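Local coordinates for protein lipolytic enzyme, g-d-s-l (Clostridium thermocellum, PDB 2W1W) that is a calcium-binding beta-sandwich module of the family 6 carbohydrate-binding type, from a lipolytic enzyme of the GDSL family, at residues Y31-N36 with G120-Y125; W44-P49 with D124-F129. All coordinates share one frame; numbering follows the deposited sequence. Where two conformers were deposited one is given.

Contact 1 (Y31-N36 with G120-Y125); sequences YVNYHN and GPNVDY. With CA (calcium ion), chain C.
Val32 and Val123 face each other as an antiparallel hydrogen-bonded pair: Val32 N donates to Val123 O and Val123 N returns a bond to Val32 O, both 2.9 Å long. Around this bridge, side chains do much of the joining. The Tyr31 ring lies obliquely across the Asn122 amide, the two planes 30° apart, and its CE1 comes 3.5 Å from Asn122 ND2. With chi1 at 62°, the ring of Tyr31 is tucked between its own backbone N and carbonyl carbon, a turn that brings CD1 and CE1 against the Asn122 side chain while OH bonds to Glu20. Asn33 runs alongside Asn122, pointing the same way, and its ND2 makes a weak, bent bond of 3.0 Å to Asn122 OD1. Asn33 OD1 meanwhile accepts from His35 N, forming an Asx turn as the strand ends. In this beta-sandwich module of carbohydrate-binding family 6, strand 31-33 also pairs with strand 18-20, so the bridge ties that small sheet to strand 122-129. Beyond the turn Tyr34 lays one ring face over Gly120, whose CA stands 3.9 Å from the ring centroid in a CH-pi contact. The edge of the same ring meets Val123 CG2, with CE1 4.1 Å away, and the hydroxyl goes on to Ala112 O. A water accepts from Tyr34 N and donates to Gly120 O and to Asn122 OD1, giving this amide oxygen a second donor besides Asn33.

Contact 2 (W44-P49 with D124-F129); sequences WNVNAP and DYLKVF. With CA (calcium ion), chain C.
Leu126 lies against one face of the Trp44 indole, its CB 3.6 Å from Trp44 CZ3 and set toward the rim of the six-membered ring. The two side chains run past each other in opposite directions, bringing Leu126 CD2 to within 3.8 Å of Trp44 CE3. Leu126 CG sits opposite the backbone N (chi1 166°), and with chi2 at 65° CD2 fills the corner where the indole meets Val46, 4.1 Å from Val46 CG2. One step further along, Val46 and Val128 meet tip to tip, CG1 of Val46 lying 4.0 Å from CG2 of Val128. These meshed apolar groups belong to the interior of the beta-sandwich: strand 41-48 lies in the five-stranded sheet and strand 122-129 in the four-stranded one. The two segments run nearly parallel, 11° apart, with axes 9.4 Å from each other at closest approach, a separation bridged by side chains. Alternate residues Trp44 and Val46 point inward from one layer, Leu126 and Val128 from the other. Tyr7 and Ile110 also touch Val46. Trp44 NE1, in the five-membered ring, donates a hydrogen bond to Gln8 O.

Overall arrangement
Strand 122-129 runs through both contacts, and Asp124 and Tyr125 belong to each. Near its start it is joined to strand 31-33 by a single antiparallel bridge in contact 1, while its later residues pack across the sandwich interior against 44-49 in contact 2. The centres of the two contacts are about 17 Å apart, on opposite sides of the chain's centre. At the overlap, Asp124 binds the calcium ion through both OD1, at 2.3 Å, and its backbone O, at 2.5 Å. Thr27 O, Cys30 O and a water also bind the ion. Cys30 immediately precedes strand 31-33, so the calcium connects the start of that strand to strand 122-129.

Contact 1 (Y31-N36 with G120-Y125)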
ATOM      1  N   TYR A  31       7.399   4.871  -7.185  1.00 14.63           N
ATOM      2  CA  TYR A  31       6.112   4.607  -6.536  1.00 13.47           C
ATOM      3  C   TYR A  31       5.185   3.940  -7.514  1.00 13.98           C
ATOM      4  O   TYR A  31       5.515   3.839  -8.696  1.00 15.42           O
ATOM      5  CB  TYR A  31       5.499   5.907  -5.956  1.00 14.53           C
ATOM      6  CG  TYR A  31       5.197   6.966  -6.995  1.00 13.24           C
ATOM      7  CD1 TYR A  31       4.004   6.994  -7.666  1.00 14.41           C
ATOM      8  CD2 TYR A  31       6.150   7.924  -7.309  1.00 16.08           C
ATOM      9  CE1 TYR A  31       3.744   7.979  -8.643  1.00 15.60           C
ATOM     10  CE2 TYR A  31       5.904   8.903  -8.244  1.00 16.01           C
ATOM     11  CZ  TYR A  31       4.708   8.920  -8.916  1.00 16.96           C
ATOM     12  OH  TYR A  31       4.486   9.898  -9.865  1.00 19.39           O
ATOM     13  N   VAL A  32       4.040   3.501  -7.024  1.00 12.71           N
ATOM     14  CA  VAL A  32       2.988   2.878  -7.827  0.50 13.42           C
ATOM     15  C   VAL A  32       1.801   3.811  -7.994  1.00 14.27           C
ATOM     16  O   VAL A  32       1.353   4.432  -7.033  1.00 14.91           O
ATOM     17  CB  VAL A  32       2.448   1.585  -7.173  0.50 13.01           C
ATOM     18  CG1 VAL A  32       1.355   0.947  -8.068  0.50 12.29           C
ATOM     19  CG2 VAL A  32       3.596   0.603  -6.830  0.50 13.32           C
ATOM     20  N   ASN A  33       1.303   3.855  -9.235  1.00 16.20           N
ATOM     21  CA  ASN A  33       0.120   4.598  -9.640  0.75 16.62           C
ATOM     22  C   ASN A  33      -0.971   3.684 -10.162  1.00 18.20           C
ATOM     23  O   ASN A  33      -0.706   2.846 -11.004  1.00 19.06           O
ATOM     24  CB  ASN A  33       0.531   5.561 -10.720  0.75 17.07           C
ATOM     25  CG  ASN A  33      -0.659   6.260 -11.348  0.75 16.15           C
ATOM     26  OD1 ASN A  33      -1.361   5.729 -12.245  0.75 21.27           O
ATOM     27  ND2 ASN A  33      -0.905   7.427 -10.875  0.75 18.22           N
ATOM     28  N   TYR A  34      -2.184   3.883  -9.692  1.00 17.70           N
ATOM     29  CA  TYR A  34      -3.371   3.055 -10.002  1.00 20.57           C
ATOM     30  C   TYR A  34      -4.228   3.402 -11.247  1.00 23.66           C
ATOM     31  O   TYR A  34      -5.336   2.828 -11.451  1.00 26.48           O
ATOM     32  CB  TYR A  34      -4.310   3.034  -8.809  1.00 19.21           C
ATOM     33  CG  TYR A  34      -3.867   2.148  -7.667  1.00 17.58           C
ATOM     34  CD1 TYR A  34      -2.901   2.580  -6.751  1.00 14.43           C
ATOM     35  CD2 TYR A  34      -4.449   0.927  -7.471  1.00 17.34           C
ATOM     36  CE1 TYR A  34      -2.514   1.795  -5.681  1.00 14.95           C
ATOM     37  CE2 TYR A  34      -4.073   0.123  -6.412  1.00 15.54           C
ATOM     38  CZ  TYR A  34      -3.099   0.560  -5.528  1.00 13.09           C
ATOM     39  OH  TYR A  34      -2.750  -0.225  -4.462  1.00 13.58           O
ATOM     40  N   HIS A  35      -3.804   4.332 -12.068  1.00 26.67           N
ATOM     41  CA  HIS A  35      -4.457   4.410 -13.407  1.00 28.39           C
ATOM     42  C   HIS A  35      -5.828   5.069 -13.422  1.00 27.91           C
ATOM     43  O   HIS A  35      -6.591   4.927 -14.360  1.00 29.94           O
ATOM     44  CB  HIS A  35      -4.653   3.017 -13.994  1.00 29.76           C
ATOM     45  CG  HIS A  35      -3.620   2.619 -15.001  1.00 33.23           C
ATOM     46  ND1 HIS A  35      -2.852   3.531 -15.690  1.00 37.48           N
ATOM     47  CD2 HIS A  35      -3.273   1.401 -15.474  1.00 36.36           C
ATOM     48  CE1 HIS A  35      -2.053   2.887 -16.525  1.00 38.23           C
ATOM     49  NE2 HIS A  35      -2.288   1.592 -16.412  1.00 38.02           N
ATOM     50  N   ASN A  36      -6.092   5.763 -12.344  1.00 26.17           N
ATOM     51  CA  ASN A  36      -7.306   6.559 -12.141  0.50 25.67           C
ATOM     52  C   ASN A  36      -8.590   5.768 -12.347  1.00 24.56           C
ATOM     53  O   ASN A  36      -9.634   6.322 -12.660  1.00 25.02           O
ATOM     54  CB  ASN A  36      -7.321   7.833 -13.024  0.50 25.94           C
ATOM     55  CG  ASN A  36      -6.374   8.916 -12.520  0.50 27.17           C
ATOM     56  OD1 ASN A  36      -5.469   9.359 -13.243  0.50 29.37           O
ATOM     57  ND2 ASN A  36      -6.580   9.357 -11.293  0.50 27.09           N
ATOM     58  N   GLY A 120      -6.702   3.998  -6.688  1.00 13.94           N
ATOM     59  CA  GLY A 120      -5.983   4.112  -5.422  1.00 13.12           C
ATOM     60  C   GLY A 120      -5.119   5.367  -5.407  1.00 11.62           C
ATOM     61  O   GLY A 120      -4.890   6.008  -6.433  1.00 12.67           O
ATOM     62  N   PRO A 121      -4.575   5.682  -4.236  1.00 10.91           N
ATOM     63  CA  PRO A 121      -3.577   6.722  -4.154  1.00 10.84           C
ATOM     64  C   PRO A 121      -2.274   6.252  -4.802  1.00 11.06           C
ATOM     65  O   PRO A 121      -2.116   5.062  -5.074  1.00 13.04           O
ATOM     66  CB  PRO A 121      -3.373   6.842  -2.645  1.00 10.95           C
ATOM     67  CG  PRO A 121      -3.553   5.439  -2.162  1.00 11.17           C
ATOM     68  CD  PRO A 121      -4.665   4.884  -2.999  1.00 10.72           C
ATOM     69  N   ASN A 122      -1.314   7.154  -4.960  1.00  9.66           N
ATOM     70  CA  ASN A 122       0.054   6.754  -5.328  1.00 10.07           C
ATOM     71  C   ASN A 122       0.721   6.197  -4.086  1.00 10.22           C
ATOM     72  O   ASN A 122       0.609   6.776  -3.005  1.00 11.50           O
ATOM     73  CB  ASN A 122       0.852   7.919  -5.893  1.00 10.41           C
ATOM     74  CG  ASN A 122       0.354   8.367  -7.258  1.00 11.35           C
ATOM     75  OD1 ASN A 122      -0.404   7.660  -7.917  1.00 12.95           O
ATOM     76  ND2 ASN A 122       0.785   9.560  -7.685  1.00 14.52           N
ATOM     77  N   VAL A 123       1.328   5.026  -4.213  1.00 10.07           N
ATOM     78  CA  VAL A 123       1.902   4.325  -3.028  1.00 10.49           C
ATOM     79  C   VAL A 123       3.400   4.167  -3.191  1.00 10.94           C
ATOM     80  O   VAL A 123       3.903   3.615  -4.173  1.00 11.37           O
ATOM     81  CB  VAL A 123       1.237   2.935  -2.808  1.00 10.03           C
ATOM     82  CG1 VAL A 123       1.916   2.156  -1.658  1.00 10.98           C
ATOM     83  CG2 VAL A 123      -0.228   3.060  -2.524  1.00 11.40           C
ATOM     84  N   ASP A 124       4.097   4.691  -2.199  1.00 11.62           N
ATOM     85  CA  ASP A 124       5.558   4.707  -2.141  1.00 12.44           C
ATOM     86  C   ASP A 124       6.128   3.343  -1.746  1.00 11.72           C
ATOM     87  O   ASP A 124       7.068   2.833  -2.368  1.00 12.57           O
ATOM     88  CB  ASP A 124       6.027   5.787  -1.158  1.00 12.37           C
ATOM     89  CG  ASP A 124       7.494   6.103  -1.252  1.00 14.43           C
ATOM     90  OD1 ASP A 124       8.138   5.819  -2.299  1.00 14.48           O
ATOM     91  OD2 ASP A 124       8.007   6.619  -0.222  1.00 16.49           O
ATOM     92  N   TYR A 125       5.567   2.807  -0.668  1.00 11.00           N
ATOM     93  CA  TYR A 125       6.000   1.532  -0.095  1.00 10.72           C
ATOM     94  C   TYR A 125       4.998   1.080   0.941  1.00 10.47           C
ATOM     95  O   TYR A 125       4.122   1.829   1.335  1.00 10.64           O
ATOM     96  CB  TYR A 125       7.377   1.645   0.576  1.00 11.47           C
ATOM     97  CG  TYR A 125       7.529   2.655   1.701  1.00 11.22           C
ATOM     98  CD1 TYR A 125       6.841   2.520   2.897  1.00 11.70           C
ATOM     99  CD2 TYR A 125       8.431   3.695   1.600  1.00 12.26           C
ATOM    100  CE1 TYR A 125       7.053   3.384   3.959  1.00 11.42           C
ATOM    101  CE2 TYR A 125       8.640   4.577   2.654  1.00 14.61           C
ATOM    102  CZ  TYR A 125       7.922   4.428   3.827  1.00 12.35           C
ATOM    103  OH  TYR A 125       8.091   5.297   4.887  1.00 16.83           O
TER
HETATM  104 CA    CA C1132       9.051   4.012  -3.340  1.00 24.56          CA
HETATM  105  O   HOH W   1      -2.886   6.242  -8.108  1.00 15.74           O
HETATM  106  O   HOH W   2       9.997   2.174  -2.739  1.00 21.22           O

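Contact 2 (W44-P49 with D124-F129)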
ATOM      1  N   TRP A  44       2.692  -7.574  -2.141  1.00 10.81           N
ATOM      2  CA  TRP A  44       4.014  -8.055  -1.807  1.00 10.51           C
ATOM      3  C   TRP A  44       3.913  -9.365  -1.058  1.00 10.54           C
ATOM      4  O   TRP A  44       2.928  -9.688  -0.427  1.00 10.48           O
ATOM      5  CB  TRP A  44       4.757  -7.074  -0.879  1.00 10.96           C
ATOM      6  CG  TRP A  44       5.149  -5.741  -1.462  1.00 10.69           C
ATOM      7  CD1 TRP A  44       6.350  -5.426  -2.048  1.00 10.19           C
ATOM      8  CD2 TRP A  44       4.383  -4.521  -1.444  1.00 11.38           C
ATOM      9  NE1 TRP A  44       6.355  -4.114  -2.412  1.00 11.65           N
ATOM     10  CE2 TRP A  44       5.180  -3.528  -2.037  1.00 12.71           C
ATOM     11  CE3 TRP A  44       3.101  -4.175  -1.019  1.00 12.35           C
ATOM     12  CZ2 TRP A  44       4.754  -2.200  -2.162  1.00 12.79           C
ATOM     13  CZ3 TRP A  44       2.692  -2.875  -1.154  1.00 12.98           C
ATOM     14  CH2 TRP A  44       3.495  -1.916  -1.722  1.00 12.60           C
ATOM     15  N   ASN A  45       5.027 -10.067  -1.104  1.00 11.51           N
ATOM     16  CA  ASN A  45       5.268 -11.286  -0.323  1.00 12.23           C
ATOM     17  C   ASN A  45       6.048 -10.854   0.911  1.00 11.66           C
ATOM     18  O   ASN A  45       7.217 -10.497   0.830  1.00 14.01           O
ATOM     19  CB  ASN A  45       6.074 -12.289  -1.158  1.00 12.60           C
ATOM     20  CG  ASN A  45       5.274 -12.891  -2.293  1.00 14.74           C
ATOM     21  OD1 ASN A  45       5.628 -12.711  -3.501  1.00 19.85           O
ATOM     22  ND2 ASN A  45       4.207 -13.558  -1.956  1.00 12.48           N
ATOM     23  N   VAL A  46       5.376 -10.892   2.043  1.00 12.35           N
ATOM     24  CA  VAL A  46       5.872 -10.346   3.302  1.00 12.07           C
ATOM     25  C   VAL A  46       6.154 -11.457   4.304  1.00 13.08           C
ATOM     26  O   VAL A  46       5.288 -12.224   4.640  1.00 12.79           O
ATOM     27  CB  VAL A  46       4.842  -9.342   3.896  1.00 12.46           C
ATOM     28  CG1 VAL A  46       5.229  -8.862   5.287  1.00 13.72           C
ATOM     29  CG2 VAL A  46       4.679  -8.129   2.928  1.00 12.34           C
ATOM     30  N   ASN A  47       7.396 -11.551   4.741  1.00 15.01           N
ATOM     31  CA  ASN A  47       7.782 -12.575   5.724  1.00 17.61           C
ATOM     32  C   ASN A  47       7.374 -12.161   7.119  1.00 18.34           C
ATOM     33  O   ASN A  47       7.478 -10.997   7.536  1.00 19.59           O
ATOM     34  CB  ASN A  47       9.261 -12.867   5.676  1.00 19.64           C
ATOM     35  CG  ASN A  47       9.646 -14.058   6.553  1.00 21.40           C
ATOM     36  OD1 ASN A  47      10.255 -13.875   7.574  1.00 30.85           O
ATOM     37  ND2 ASN A  47       9.268 -15.262   6.144  1.00 26.39           N
ATOM     38  N   ALA A  48       6.839 -13.133   7.843  1.00 18.66           N
ATOM     39  CA  ALA A  48       6.610 -12.979   9.277  1.00 19.32           C
ATOM     40  C   ALA A  48       7.402 -14.048  10.035  1.00 20.50           C
ATOM     41  O   ALA A  48       7.247 -15.241   9.761  1.00 19.44           O
ATOM     42  CB  ALA A  48       5.154 -13.104   9.601  1.00 20.10           C
ATOM     43  N   PRO A  49       8.226 -13.624  10.996  1.00 21.85           N
ATOM     44  CA  PRO A  49       9.083 -14.635  11.625  1.00 22.19           C
ATOM     45  C   PRO A  49       8.309 -15.461  12.625  1.00 22.65           C
ATOM     46  O   PRO A  49       8.677 -16.589  12.963  1.00 23.48           O
ATOM     47  CB  PRO A  49      10.138 -13.777  12.327  1.00 22.69           C
ATOM     48  CG  PRO A  49       9.399 -12.541  12.724  1.00 24.21           C
ATOM     49  CD  PRO A  49       8.455 -12.279  11.556  1.00 23.01           C
ATOM     50  N   ASP A 124       4.097   4.691  -2.199  1.00 11.62           N
ATOM     51  CA  ASP A 124       5.558   4.707  -2.141  1.00 12.44           C
ATOM     52  C   ASP A 124       6.128   3.343  -1.746  1.00 11.72           C
ATOM     53  O   ASP A 124       7.068   2.833  -2.368  1.00 12.57           O
ATOM     54  CB  ASP A 124       6.027   5.787  -1.158  1.00 12.37           C
ATOM     55  CG  ASP A 124       7.494   6.103  -1.252  1.00 14.43           C
ATOM     56  OD1 ASP A 124       8.138   5.819  -2.299  1.00 14.48           O
ATOM     57  OD2 ASP A 124       8.007   6.619  -0.222  1.00 16.49           O
ATOM     58  N   TYR A 125       5.567   2.807  -0.668  1.00 11.00           N
ATOM     59  CA  TYR A 125       6.000   1.532  -0.095  1.00 10.72           C
ATOM     60  C   TYR A 125       4.998   1.080   0.941  1.00 10.47           C
ATOM     61  O   TYR A 125       4.122   1.829   1.335  1.00 10.64           O
ATOM     62  CB  TYR A 125       7.377   1.645   0.576  1.00 11.47           C
ATOM     63  CG  TYR A 125       7.529   2.655   1.701  1.00 11.22           C
ATOM     64  CD1 TYR A 125       6.841   2.520   2.897  1.00 11.70           C
ATOM     65  CD2 TYR A 125       8.431   3.695   1.600  1.00 12.26           C
ATOM     66  CE1 TYR A 125       7.053   3.384   3.959  1.00 11.42           C
ATOM     67  CE2 TYR A 125       8.640   4.577   2.654  1.00 14.61           C
ATOM     68  CZ  TYR A 125       7.922   4.428   3.827  1.00 12.35           C
ATOM     69  OH  TYR A 125       8.091   5.297   4.887  1.00 16.83           O
ATOM     70  N   LEU A 126       5.188  -0.167   1.335  1.00  9.72           N
ATOM     71  CA  LEU A 126       4.590  -0.771   2.523  1.00 10.36           C
ATOM     72  C   LEU A 126       5.710  -1.058   3.537  1.00 11.04           C
ATOM     73  O   LEU A 126       6.703  -1.682   3.228  1.00 12.13           O
ATOM     74  CB  LEU A 126       3.891  -2.071   2.176  1.00 10.99           C
ATOM     75  CG  LEU A 126       3.485  -3.006   3.321  1.00 10.75           C
ATOM     76  CD1 LEU A 126       2.425  -2.361   4.227  1.00 14.15           C
ATOM     77  CD2 LEU A 126       3.015  -4.391   2.784  1.00 13.49           C
ATOM     78  N   LYS A 127       5.525  -0.543   4.740  1.00 11.29           N
ATOM     79  CA  LYS A 127       6.442  -0.737   5.862  1.00 12.67           C
ATOM     80  C   LYS A 127       5.754  -1.634   6.895  1.00 12.46           C
ATOM     81  O   LYS A 127       4.629  -1.386   7.294  1.00 12.52           O
ATOM     82  CB  LYS A 127       6.743   0.662   6.457  1.00 14.12           C
ATOM     83  CG  LYS A 127       7.657   0.695   7.610  1.00 18.90           C
ATOM     84  CD  LYS A 127       7.756   2.122   8.119  1.00 20.68           C
ATOM     85  CE  LYS A 127       8.715   2.947   7.419  1.00 22.54           C
ATOM     86  NZ  LYS A 127       8.532   4.428   7.885  1.00 22.87           N
ATOM     87  N   VAL A 128       6.458  -2.685   7.314  1.00 13.10           N
ATOM     88  CA  VAL A 128       5.933  -3.690   8.273  1.00 13.64           C
ATOM     89  C   VAL A 128       6.888  -3.786   9.452  1.00 15.41           C
ATOM     90  O   VAL A 128       8.091  -3.928   9.290  1.00 17.59           O
ATOM     91  CB  VAL A 128       5.804  -5.074   7.616  1.00 13.05           C
ATOM     92  CG1 VAL A 128       5.230  -6.095   8.581  1.00 14.97           C
ATOM     93  CG2 VAL A 128       4.971  -4.950   6.300  1.00 13.83           C
ATOM     94  N   PHE A 129       6.317  -3.664  10.624  1.00 16.91           N
ATOM     95  CA  PHE A 129       7.145  -3.626  11.865  1.00 18.39           C
ATOM     96  C   PHE A 129       7.400  -5.065  12.376  1.00 20.94           C
ATOM     97  O   PHE A 129       6.707  -5.589  13.259  1.00 20.33           O
ATOM     98  CB  PHE A 129       6.584  -2.602  12.831  1.00 17.54           C
ATOM     99  CG  PHE A 129       7.014  -1.205  12.480  1.00 15.46           C
ATOM    100  CD1 PHE A 129       8.221  -0.684  12.971  1.00 15.70           C
ATOM    101  CD2 PHE A 129       6.273  -0.414  11.621  1.00 13.37           C
ATOM    102  CE1 PHE A 129       8.645   0.616  12.641  1.00 14.82           C
ATOM    103  CE2 PHE A 129       6.742   0.901  11.271  1.00 15.64           C
ATOM    104  CZ  PHE A 129       7.899   1.384  11.763  1.00 14.76           C
TER
HETATM  105 CA    CA C1132       9.051   4.012  -3.340  1.00 24.56          CA
HETATM  106  O   HOH W   2       9.997   2.174  -2.739  1.00 21.22           O